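Putative pectin lyase (Geobacillus virus E2, PDB 7CHU) serves as the trimeric tailspike of a thermophilic phage in cell invasion, and probably binds or cleaves host-surface polysaccharide through a pectate-lyase-like β-helix. Local coordinates at residues N336-C341 / N360-C365; N281-G286 / V313-N318; Y308-V313 / K330-R335. All coordinates share one frame; numbering follows the deposited sequence.

Interaction 1 of 3, residues N336-C341 / N360-C365; sequences NKIIGC and NVIDGC
N360 reaches N336 through one oxygen that serves two donors: N360 OD1 lies 2.8 Å from N336 N and 2.9 Å from N336 ND2. The backbone donor stands well above the carbonyl plane and the amide donor is tilted less from it, while the two amides run side by side with planes 11° apart. N360 ND2 in turn donates to N384 OD1, so N336, N360 and N384 form an asparagine ladder, as in pectate lyases; N336 OD1 separately accepts from T314 N. V361 then zips in parallel register, its O accepting from I338 N at 2.9 Å. The fold is a right-handed parallel β-helix, each strand lying on its counterpart one coil away. I362 faces the inside of the coil, where its CG1 lies 4.3 Å from I338 CB. D363 faces the other way, its CB 4.1 Å from I339 CG1; with CG anti to the backbone N (chi1 -179°), its carboxylate meets D363 of both neighbouring subunits, a cluster that may raise their proton affinity. G364, like G340, has positive phi where the strand ends, and its O lies 3.3 Å from G340 CA. C365 turns SG beside its own N (chi1 -63°), placing the sulfur to accept from C341 N at 3.4 Å.

Interaction 2 of 3, residues N281-G286 / V313-N318; sequences NNQFIG and VTYVMN
N282 O is held from T314 and Y315 together: Y315 N donates to it in the carbonyl plane at 2.9 Å, and T314 adds a CA-H contact while its methyl CG2 rests 3.2 Å from the same oxygen. From there the parallel pairing continues along strands 283-285 and 315-317, F284 N bonding Y315 O at 2.8 Å. The Y315 ring is covered on one face by the Q283 amide. NE2 sits over the ring centre, 3.5 Å above the plane, and the amide and ring are 25° apart, a stack that leaves both ends of the amide to other subunits: NE2 donates to N318 O of the second subunit and OE1 accepts from N318 ND2 of the third. At the ring's edge, Y315 OH donates to N281 OD1 at 3.0 Å. Near T314 a water donates a hydrogen bond to T314 OG1 and accepts one from N282 N. On the inner side of the β-helix coil, F284 brings CE1 to 4.1 Å from T314 CG2 and stacks on F255. Buried amides are thus satisfied partly across the trimer interface, and the stack on Y315 is consistent with holding the Q283 amide in the orientation that both neighbouring subunits use.

Interaction 3 of 3, residues Y308-V313 / K330-R335; sequences YLDGDV and KVKGDR
The R335 guanidinium carries V313 CG2 over one face, 4.0 Å above the plane and toward its rim, the two side chains running alongside each other, while R335 NH2 goes on to a salt bridge with D342 of the second subunit. The Y308 ring has D310 N over one face, also offset toward the rim, and K330 O lies obliquely to it. The aliphatic part of K330 runs obliquely past the CD1 side of the ring, bringing CD to 3.9 Å from Y308 CD1, before its ammonium leaves for D327. Y308 OH meets K332 CD at 3.7 Å. With CG anti to the backbone N (chi1 179°), D310 lies beside K332, and a long salt bridge joins D310 OD1 to K332 NZ at 3.6 Å; a water that donates to D310 OD2 and accepts from K332 NZ completes the link. R278 is a second cationic partner of D310 and also pairs with D312, so two acidic groups share one arginine. D312 OD1 accepts D334 N at 2.9 Å, on its anti side and 28° out of the carboxylate plane. Another water donates to both D312 OD1 and D334 OD2, probably easing the repulsion of these carboxylates. L309 N bonds K330 O at 2.8 Å and L309 O receives K332 N; D310 is the centre of an inverse gamma turn. In the β-helix, strand 307-309 lies between strands 268-271 and 329-331, and the latter pairs in turn with 351-353, V331 packing on V351 and L353.

Overall arrangement
The three contacts are rungs of one β-helix, repeated from coil to coil. Interactions 1 and 2 lie about 9 Å apart between centres and share a wall, strand 315-317 bordering 337-339: K337 O is 2.7 Å from V316 N, a probable hydrogen bond. Interaction 3 belongs to the preceding wall of the coil, its centre about 11 Å from that of interaction 2 and about 13 Å from that of interaction 1. It shares V313 with interaction 2, and its turn meets the asparagine ladder of interaction 1, N360 ND2 lying 3.1 Å from G333 O. All three touch the second subunit, so coil stacking and trimer assembly use the same segments.

Interaction 1 of 3, residues N336-C341 / N360-C365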
loop_
_atom_site.group_PDB
_atom_site.type_symbol
_atom_site.label_atom_id
_atom_site.label_comp_id
_atom_site.label_asym_id
_atom_site.label_seq_id
_atom_site.Cartn_x
_atom_site.Cartn_y
_atom_site.Cartn_z
ATOM N N ASN A 336 -16.293 -8.929 -0.689
ATOM C CA ASN A 336 -15.035 -8.547 -1.275
ATOM C C ASN A 336 -15.021 -7.043 -1.496
ATOM O O ASN A 336 -16.076 -6.385 -1.565
ATOM C CB ASN A 336 -14.801 -9.326 -2.558
ATOM C CG ASN A 336 -14.875 -10.829 -2.328
ATOM O OD1 ASN A 336 -13.981 -11.409 -1.701
ATOM N ND2 ASN A 336 -15.962 -11.455 -2.777
ATOM N N LYS A 337 -13.812 -6.493 -1.576
ATOM C CA LYS A 337 -13.603 -5.050 -1.656
ATOM C C LYS A 337 -12.716 -4.732 -2.851
ATOM O O LYS A 337 -11.561 -5.177 -2.916
ATOM C CB LYS A 337 -12.989 -4.532 -0.356
ATOM C CG LYS A 337 -13.959 -4.707 0.809
ATOM C CD LYS A 337 -13.296 -4.539 2.150
ATOM C CE LYS A 337 -14.307 -4.782 3.297
ATOM N NZ LYS A 337 -14.947 -6.144 3.243
ATOM N N ILE A 338 -13.268 -3.976 -3.790
ATOM C CA ILE A 338 -12.603 -3.530 -5.007
ATOM C C ILE A 338 -12.491 -2.016 -4.864
ATOM O O ILE A 338 -13.468 -1.281 -5.061
ATOM C CB ILE A 338 -13.375 -3.924 -6.277
ATOM C CG1 ILE A 338 -13.954 -5.363 -6.201
ATOM C CG2 ILE A 338 -12.519 -3.701 -7.541
ATOM C CD1 ILE A 338 -12.915 -6.410 -6.209
ATOM N N ILE A 339 -11.324 -1.535 -4.449
ATOM C CA ILE A 339 -11.166 -0.152 -4.003
ATOM C C ILE A 339 -10.007 0.482 -4.754
ATOM O O ILE A 339 -8.871 -0.013 -4.681
ATOM C CB ILE A 339 -10.929 -0.074 -2.483
ATOM C CG1 ILE A 339 -12.202 -0.468 -1.718
ATOM C CG2 ILE A 339 -10.440 1.326 -2.080
ATOM C CD1 ILE A 339 -12.034 -0.421 -0.215
ATOM N N GLY A 340 -10.276 1.602 -5.429
ATOM C CA GLY A 340 -9.232 2.338 -6.110
ATOM C C GLY A 340 -8.624 1.626 -7.296
ATOM O O GLY A 340 -7.486 1.920 -7.659
ATOM N N CYS A 341 -9.337 0.687 -7.912
ATOM C CA CYS A 341 -8.753 -0.020 -9.039
ATOM C C CYS A 341 -9.079 0.699 -10.339
ATOM O O CYS A 341 -10.064 1.430 -10.447
ATOM C CB CYS A 341 -9.259 -1.474 -9.099
ATOM S SG CYS A 341 -8.875 -2.385 -7.566
ATOM N N ASN A 360 -20.483 -7.059 -1.559
ATOM C CA ASN A 360 -19.246 -6.588 -2.148
ATOM C C ASN A 360 -19.314 -5.071 -2.348
ATOM O O ASN A 360 -20.397 -4.494 -2.492
ATOM C CB ASN A 360 -19.008 -7.314 -3.462
ATOM C CG ASN A 360 -18.953 -8.805 -3.274
ATOM O OD1 ASN A 360 -17.915 -9.347 -2.871
ATOM N ND2 ASN A 360 -20.078 -9.486 -3.546
ATOM N N VAL A 361 -18.158 -4.420 -2.307
ATOM C CA VAL A 361 -18.059 -2.971 -2.476
ATOM C C VAL A 361 -17.153 -2.688 -3.662
ATOM O O VAL A 361 -16.084 -3.297 -3.792
ATOM C CB VAL A 361 -17.509 -2.275 -1.215
ATOM C CG1 VAL A 361 -17.580 -0.742 -1.413
ATOM C CG2 VAL A 361 -18.270 -2.696 0.013
ATOM N N ILE A 362 -17.576 -1.764 -4.514
ATOM C CA ILE A 362 -16.749 -1.204 -5.580
ATOM C C ILE A 362 -16.639 0.286 -5.267
ATOM O O ILE A 362 -17.614 1.030 -5.426
ATOM C CB ILE A 362 -17.361 -1.423 -6.970
ATOM C CG1 ILE A 362 -17.483 -2.924 -7.289
ATOM C CG2 ILE A 362 -16.567 -0.643 -8.006
ATOM C CD1 ILE A 362 -18.446 -3.245 -8.418
ATOM N N ASP A 363 -15.466 0.744 -4.850
ATOM C CA ASP A 363 -15.333 2.082 -4.296
ATOM C C ASP A 363 -14.093 2.800 -4.829
ATOM O O ASP A 363 -12.989 2.243 -4.816
ATOM C CB ASP A 363 -15.290 2.010 -2.768
ATOM C CG ASP A 363 -15.180 3.379 -2.133
ATOM O OD1 ASP A 363 -14.230 3.610 -1.356
ATOM O OD2 ASP A 363 -16.041 4.245 -2.428
ATOM N N GLY A 364 -14.272 4.045 -5.281
ATOM C CA GLY A 364 -13.149 4.818 -5.783
ATOM C C GLY A 364 -12.505 4.270 -7.041
ATOM O O GLY A 364 -11.337 4.569 -7.311
ATOM N N CYS A 365 -13.224 3.469 -7.818
ATOM C CA CYS A 365 -12.661 2.856 -9.015
ATOM C C CYS A 365 -13.003 3.687 -10.237
ATOM O O CYS A 365 -13.902 4.529 -10.207
ATOM C CB CYS A 365 -13.187 1.427 -9.222
ATOM S SG CYS A 365 -12.740 0.257 -7.914
#

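Interaction 2 of 3, residues N281-G286 / V313-N318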
loop_
_atom_site.group_PDB
_atom_site.type_symbol
_atom_site.label_atom_id
_atom_site.label_comp_id
_atom_site.label_asym_id
_atom_site.label_seq_id
_atom_site.Cartn_x
_atom_site.Cartn_y
_atom_site.Cartn_z
ATOM N N ASN A 281 -10.265 -13.505 3.181
ATOM C CA ASN A 281 -9.354 -12.533 3.780
ATOM C C ASN A 281 -7.985 -12.527 3.105
ATOM O O ASN A 281 -6.956 -12.312 3.740
ATOM C CB ASN A 281 -9.229 -12.767 5.283
ATOM C CG ASN A 281 -10.060 -11.788 6.066
ATOM O OD1 ASN A 281 -9.759 -10.578 6.091
ATOM N ND2 ASN A 281 -11.127 -12.283 6.692
ATOM N N ASN A 282 -7.976 -12.709 1.798
ATOM C CA ASN A 282 -6.762 -12.574 1.017
ATOM C C ASN A 282 -6.731 -11.210 0.347
ATOM O O ASN A 282 -7.776 -10.605 0.125
ATOM C CB ASN A 282 -6.707 -13.698 0.011
ATOM C CG ASN A 282 -6.828 -15.039 0.702
ATOM O OD1 ASN A 282 -5.936 -15.404 1.472
ATOM N ND2 ASN A 282 -7.954 -15.746 0.488
ATOM N N GLN A 283 -5.527 -10.720 0.036
ATOM C CA GLN A 283 -5.372 -9.330 -0.374
ATOM C C GLN A 283 -4.469 -9.222 -1.590
ATOM O O GLN A 283 -3.500 -9.978 -1.726
ATOM C CB GLN A 283 -4.791 -8.478 0.763
ATOM C CG GLN A 283 -5.594 -8.531 2.063
ATOM C CD GLN A 283 -5.471 -7.259 2.883
ATOM O OE1 GLN A 283 -4.925 -6.251 2.408
ATOM N NE2 GLN A 283 -5.997 -7.284 4.107
ATOM N N PHE A 284 -4.783 -8.252 -2.449
ATOM C CA PHE A 284 -3.965 -7.854 -3.588
ATOM C C PHE A 284 -3.808 -6.341 -3.498
ATOM O O PHE A 284 -4.778 -5.608 -3.704
ATOM C CB PHE A 284 -4.618 -8.263 -4.905
ATOM C CG PHE A 284 -4.776 -9.755 -5.034
ATOM C CD1 PHE A 284 -5.874 -10.391 -4.478
ATOM C CD2 PHE A 284 -3.804 -10.505 -5.654
ATOM C CE1 PHE A 284 -6.001 -11.783 -4.535
ATOM C CE2 PHE A 284 -3.923 -11.916 -5.735
ATOM C CZ PHE A 284 -5.021 -12.543 -5.180
ATOM N N ILE A 285 -2.602 -5.876 -3.170
ATOM C CA ILE A 285 -2.344 -4.456 -2.928
ATOM C C ILE A 285 -1.394 -3.969 -4.017
ATOM O O ILE A 285 -0.244 -4.413 -4.097
ATOM C CB ILE A 285 -1.773 -4.208 -1.524
ATOM C CG1 ILE A 285 -2.753 -4.752 -0.460
ATOM C CG2 ILE A 285 -1.446 -2.687 -1.320
ATOM C CD1 ILE A 285 -2.162 -4.813 0.955
ATOM N N GLY A 286 -1.872 -3.069 -4.859
ATOM C CA GLY A 286 -1.001 -2.502 -5.866
ATOM C C GLY A 286 -0.597 -3.453 -6.965
ATOM O O GLY A 286 0.424 -3.230 -7.613
ATOM N N VAL A 313 -14.416 -11.854 1.455
ATOM C CA VAL A 313 -13.607 -10.841 2.142
ATOM C C VAL A 313 -12.231 -10.719 1.507
ATOM O O VAL A 313 -11.210 -10.703 2.206
ATOM C CB VAL A 313 -13.465 -11.152 3.645
ATOM C CG1 VAL A 313 -13.098 -9.879 4.418
ATOM C CG2 VAL A 313 -14.749 -11.755 4.200
ATOM N N THR A 314 -12.183 -10.644 0.190
ATOM C CA THR A 314 -10.935 -10.371 -0.501
ATOM C C THR A 314 -10.769 -8.866 -0.652
ATOM O O THR A 314 -11.746 -8.140 -0.881
ATOM C CB THR A 314 -10.929 -11.045 -1.880
ATOM O OG1 THR A 314 -11.374 -12.401 -1.741
ATOM C CG2 THR A 314 -9.535 -11.027 -2.517
ATOM N N TYR A 315 -9.536 -8.398 -0.543
ATOM C CA TYR A 315 -9.244 -6.972 -0.651
ATOM C C TYR A 315 -8.460 -6.759 -1.940
ATOM O O TYR A 315 -7.317 -7.213 -2.051
ATOM C CB TYR A 315 -8.435 -6.473 0.545
ATOM C CG TYR A 315 -9.001 -6.779 1.926
ATOM C CD1 TYR A 315 -9.021 -8.080 2.411
ATOM C CD2 TYR A 315 -9.468 -5.753 2.760
ATOM C CE1 TYR A 315 -9.488 -8.363 3.680
ATOM C CE2 TYR A 315 -9.944 -6.020 4.034
ATOM C CZ TYR A 315 -9.949 -7.343 4.487
ATOM O OH TYR A 315 -10.397 -7.638 5.753
ATOM N N VAL A 316 -9.072 -6.105 -2.916
ATOM C CA VAL A 316 -8.384 -5.787 -4.161
ATOM C C VAL A 316 -8.168 -4.274 -4.163
ATOM O O VAL A 316 -9.048 -3.500 -4.576
ATOM C CB VAL A 316 -9.174 -6.272 -5.389
ATOM C CG1 VAL A 316 -8.380 -6.062 -6.663
ATOM C CG2 VAL A 316 -9.580 -7.774 -5.225
ATOM N N MET A 317 -6.990 -3.855 -3.694
ATOM C CA MET A 317 -6.682 -2.465 -3.395
ATOM C C MET A 317 -5.750 -1.879 -4.446
ATOM O O MET A 317 -4.638 -2.383 -4.652
ATOM C CB MET A 317 -6.049 -2.329 -2.009
ATOM C CG MET A 317 -6.816 -3.028 -0.903
ATOM S SD MET A 317 -8.464 -2.330 -0.623
ATOM C CE MET A 317 -8.056 -0.662 -0.082
ATOM N N ASN A 318 -6.192 -0.787 -5.065
ATOM C CA ASN A 318 -5.415 -0.028 -6.048
ATOM C C ASN A 318 -4.673 -0.964 -7.008
ATOM O O ASN A 318 -3.453 -0.921 -7.173
ATOM C CB ASN A 318 -4.462 0.994 -5.372
ATOM C CG ASN A 318 -3.779 0.470 -4.097
ATOM O OD1 ASN A 318 -4.412 0.302 -3.037
ATOM N ND2 ASN A 318 -2.469 0.254 -4.184
HETATM O O HOH W 1 -10.220 -13.733 0.127
#

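Interaction 3 of 3, residues Y308-V313 / K330-R335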
loop_
_atom_site.group_PDB
_atom_site.type_symbol
_atom_site.label_atom_id
_atom_site.label_comp_id
_atom_site.label_asym_id
_atom_site.label_seq_id
_atom_site.Cartn_x
_atom_site.Cartn_y
_atom_site.Cartn_z
ATOM N N TYR A 308 -10.489 -14.807 -11.109
ATOM C CA TYR A 308 -11.704 -15.537 -10.738
ATOM C C TYR A 308 -11.758 -15.620 -9.222
ATOM O O TYR A 308 -10.899 -16.255 -8.609
ATOM C CB TYR A 308 -11.755 -16.944 -11.340
ATOM C CG TYR A 308 -12.943 -17.726 -10.843
ATOM C CD1 TYR A 308 -14.243 -17.340 -11.189
ATOM C CD2 TYR A 308 -12.781 -18.835 -10.015
ATOM C CE1 TYR A 308 -15.352 -18.034 -10.729
ATOM C CE2 TYR A 308 -13.881 -19.542 -9.550
ATOM C CZ TYR A 308 -15.167 -19.139 -9.908
ATOM O OH TYR A 308 -16.260 -19.842 -9.447
ATOM N N LEU A 309 -12.732 -14.954 -8.610
ATOM C CA LEU A 309 -12.766 -14.783 -7.155
ATOM C C LEU A 309 -13.903 -15.596 -6.529
ATOM O O LEU A 309 -14.918 -15.049 -6.108
ATOM C CB LEU A 309 -12.893 -13.303 -6.839
ATOM C CG LEU A 309 -12.874 -12.816 -5.399
ATOM C CD1 LEU A 309 -11.882 -13.648 -4.630
ATOM C CD2 LEU A 309 -12.510 -11.303 -5.343
ATOM N N ASP A 310 -13.712 -16.926 -6.442
ATOM C CA ASP A 310 -14.570 -17.776 -5.605
ATOM C C ASP A 310 -14.013 -17.743 -4.183
ATOM O O ASP A 310 -13.313 -18.656 -3.722
ATOM C CB ASP A 310 -14.648 -19.194 -6.160
ATOM C CG ASP A 310 -15.524 -20.134 -5.315
ATOM O OD1 ASP A 310 -16.415 -19.678 -4.544
ATOM O OD2 ASP A 310 -15.307 -21.359 -5.433
ATOM N N GLY A 311 -14.345 -16.661 -3.477
ATOM C CA GLY A 311 -13.836 -16.412 -2.136
ATOM C C GLY A 311 -14.578 -15.263 -1.488
ATOM O O GLY A 311 -15.352 -14.551 -2.135
ATOM N N ASP A 312 -14.324 -15.082 -0.191
ATOM C CA ASP A 312 -14.979 -14.051 0.599
ATOM C C ASP A 312 -13.961 -13.082 1.182
ATOM O O ASP A 312 -12.796 -13.437 1.398
ATOM C CB ASP A 312 -15.803 -14.662 1.732
ATOM C CG ASP A 312 -16.863 -15.633 1.230
ATOM O OD1 ASP A 312 -17.506 -15.381 0.179
ATOM O OD2 ASP A 312 -17.063 -16.662 1.911
ATOM N N VAL A 313 -14.416 -11.854 1.455
ATOM C CA VAL A 313 -13.607 -10.841 2.142
ATOM C C VAL A 313 -12.231 -10.719 1.507
ATOM O O VAL A 313 -11.210 -10.703 2.206
ATOM C CB VAL A 313 -13.465 -11.152 3.645
ATOM C CG1 VAL A 313 -13.098 -9.879 4.418
ATOM C CG2 VAL A 313 -14.749 -11.755 4.200
ATOM N N LYS A 330 -14.342 -11.835 -11.845
ATOM C CA LYS A 330 -15.572 -12.625 -11.803
ATOM C C LYS A 330 -15.760 -13.111 -10.371
ATOM O O LYS A 330 -14.980 -13.935 -9.883
ATOM C CB LYS A 330 -15.481 -13.786 -12.785
ATOM C CG LYS A 330 -16.759 -14.502 -13.072
ATOM C CD LYS A 330 -16.479 -15.736 -13.934
ATOM C CE LYS A 330 -17.450 -15.886 -15.091
ATOM N NZ LYS A 330 -17.145 -14.952 -16.241
ATOM N N VAL A 331 -16.758 -12.563 -9.681
ATOM C CA VAL A 331 -16.918 -12.765 -8.242
ATOM C C VAL A 331 -17.976 -13.830 -7.991
ATOM O O VAL A 331 -19.074 -13.779 -8.564
ATOM C CB VAL A 331 -17.311 -11.456 -7.531
ATOM C CG1 VAL A 331 -17.530 -11.697 -6.028
ATOM C CG2 VAL A 331 -16.262 -10.351 -7.779
ATOM N N LYS A 332 -17.660 -14.767 -7.093
ATOM C CA LYS A 332 -18.617 -15.682 -6.505
ATOM C C LYS A 332 -18.268 -15.676 -5.023
ATOM O O LYS A 332 -17.469 -16.491 -4.547
ATOM C CB LYS A 332 -18.525 -17.085 -7.120
ATOM C CG LYS A 332 -19.488 -18.142 -6.510
ATOM C CD LYS A 332 -19.087 -19.537 -7.029
ATOM C CE LYS A 332 -19.957 -20.648 -6.471
ATOM N NZ LYS A 332 -19.738 -20.872 -5.021
ATOM N N GLY A 333 -18.863 -14.749 -4.293
ATOM C CA GLY A 333 -18.580 -14.622 -2.879
ATOM C C GLY A 333 -19.095 -13.310 -2.322
ATOM O O GLY A 333 -19.724 -12.509 -3.022
ATOM N N ASP A 334 -18.800 -13.097 -1.039
ATOM C CA ASP A 334 -19.387 -12.022 -0.253
ATOM C C ASP A 334 -18.320 -11.124 0.343
ATOM O O ASP A 334 -17.253 -11.594 0.742
ATOM C CB ASP A 334 -20.233 -12.567 0.902
ATOM C CG ASP A 334 -21.333 -13.503 0.430
ATOM O OD1 ASP A 334 -21.793 -13.344 -0.718
ATOM O OD2 ASP A 334 -21.725 -14.399 1.209
ATOM N N ARG A 335 -18.656 -9.830 0.440
ATOM C CA ARG A 335 -17.870 -8.822 1.167
ATOM C C ARG A 335 -16.465 -8.667 0.592
ATOM O O ARG A 335 -15.522 -8.322 1.300
ATOM C CB ARG A 335 -17.792 -9.140 2.667
ATOM C CG ARG A 335 -19.138 -9.401 3.355
ATOM C CD ARG A 335 -19.238 -8.698 4.717
ATOM N NE ARG A 335 -18.137 -9.017 5.640
ATOM C CZ ARG A 335 -18.095 -10.118 6.401
ATOM N NH1 ARG A 335 -19.071 -11.014 6.335
ATOM N NH2 ARG A 335 -17.070 -10.348 7.216
HETATM O O HOH W 2 -17.580 -22.595 -4.398
HETATM O O HOH W 3 -20.066 -16.606 0.925
#